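Local atomic coordinates of titin (Homo sapiens, PDB entry 1WAA), a protein that forms part of the giant elastic filament of striated muscle, here as I27, one of its immunoglobulin domains, which probably bears mechanical load. Residues V15-F18 against V19-A23. Sequence-based numbering, arbitrary orientation.
Sequences VEVF and VGETA
At the edge of the Phe18 ring, near its plane, sits the Glu21 carboxylate, with OE1 3.6 Å from CD1 of Phe18. Ring and carboxylate stand almost perpendicular, 88° between their planes, while the two side chains run alongside each other in the same direction. The Phe18 side chain also touches Lys91 of strand 82-91. N of Phe18 donates to OE1 of Glu21 at 3.1 Å, meeting it from above the carboxylate plane in a nearly straight bond (177°). Glu21 reaches this donor because its CG lies between the backbone N and the carbonyl carbon (chi1 44°) and the chain beyond is extended, so that CD comes back over the Phe18 backbone. An alanine in place of Glu21 is likely to leave the Phe18 N-H without this acceptor and to uncover one side of the Phe18 CB. Backbone closure comes from a type II beta turn, Phe18 to Glu21, in which Glu21 N donates to Phe18 O, though the place of that oxygen is less certain in the model; Gly20 takes the positive phi of its third position. In this immunoglobulin I-set domain the turn leads the chain out of strand 15-18, an outer strand of one sheet paired in parallel with 82-91, and into strand 23-29 of the opposing sheet. Away from the turn, toward Val15 and Ala23, the contact becomes apolar. The CB of Val17 packs on the Glu21 CG at 3.6 Å. CG1 of Val17, anti to the carbonyl carbon, lies 3.3 Å from the Thr22 O, in van der Waals contact, and 3.7 Å from CB of Ala23. CG1 of Val15, two residues earlier on the strand, meets CB of Ala23 at 3.8 Å, and Leu88 and Cys67 also pack against Ala23.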
# COMPACT_ATOMS: atom_id res chain seq x y z
N VAL E 15 21.43 1.33 -18.45
CA VAL E 15 22.25 0.61 -17.48
C VAL E 15 23.20 -0.29 -18.24
O VAL E 15 22.82 -0.91 -19.24
CB VAL E 15 21.38 -0.27 -16.53
CG1 VAL E 15 22.25 -1.10 -15.57
CG2 VAL E 15 20.39 0.60 -15.75
N GLU E 16 24.48 -0.29 -17.77
CA GLU E 16 25.35 -1.32 -18.34
C GLU E 16 25.93 -2.20 -17.22
O GLU E 16 26.34 -1.71 -16.16
CB GLU E 16 26.52 -0.68 -19.12
CG GLU E 16 26.58 0.86 -19.03
CD GLU E 16 28.04 1.36 -19.03
OE2 GLU E 16 28.88 0.94 -19.88
N VAL E 17 25.87 -3.52 -17.45
CA VAL E 17 26.36 -4.51 -16.50
C VAL E 17 27.19 -5.52 -17.26
O VAL E 17 27.06 -5.62 -18.47
CB VAL E 17 25.21 -5.25 -15.68
CG1 VAL E 17 24.43 -4.27 -14.77
CG2 VAL E 17 24.28 -6.05 -16.58
N PHE E 18 28.03 -6.25 -16.55
CA PHE E 18 28.76 -7.38 -17.11
C PHE E 18 27.94 -8.67 -16.97
O PHE E 18 27.01 -8.74 -16.17
CB PHE E 18 30.12 -7.52 -16.41
CG PHE E 18 31.07 -6.39 -16.71
CD1 PHE E 18 31.35 -5.43 -15.75
CD2 PHE E 18 31.69 -6.30 -17.97
CE1 PHE E 18 32.24 -4.38 -16.04
CE2 PHE E 18 32.57 -5.27 -18.26
CZ PHE E 18 32.85 -4.30 -17.30
N VAL E 19 28.28 -9.68 -17.78
CA VAL E 19 27.54 -10.94 -17.78
C VAL E 19 27.45 -11.53 -16.36
O VAL E 19 28.45 -11.60 -15.64
CB VAL E 19 28.15 -11.95 -18.78
CG1 VAL E 19 27.68 -13.39 -18.51
CG2 VAL E 19 27.84 -11.53 -20.22
N GLY E 20 26.24 -11.92 -15.97
CA GLY E 20 26.02 -12.59 -14.70
C GLY E 20 25.69 -11.66 -13.54
O GLY E 20 25.30 -12.11 -12.47
N GLU E 21 25.85 -10.36 -13.74
CA GLU E 21 25.49 -9.43 -12.68
C GLU E 21 24.07 -8.89 -12.82
O GLU E 21 23.36 -9.21 -13.79
CB GLU E 21 26.52 -8.32 -12.49
CG GLU E 21 27.10 -7.64 -13.70
CD GLU E 21 28.40 -6.89 -13.38
OE1 GLU E 21 28.45 -5.65 -13.57
OE2 GLU E 21 29.37 -7.51 -12.90
N THR E 22 23.63 -8.10 -11.85
CA THR E 22 22.27 -7.64 -11.90
C THR E 22 22.17 -6.18 -12.28
O THR E 22 23.05 -5.38 -11.95
CB THR E 22 21.45 -7.99 -10.62
OG1 THR E 22 21.03 -6.81 -9.93
CG2 THR E 22 22.24 -8.87 -9.69
N ALA E 23 21.11 -5.86 -12.99
CA ALA E 23 20.85 -4.52 -13.46
C ALA E 23 19.56 -4.07 -12.80
O ALA E 23 18.64 -4.88 -12.64
CB ALA E 23 20.72 -4.52 -15.00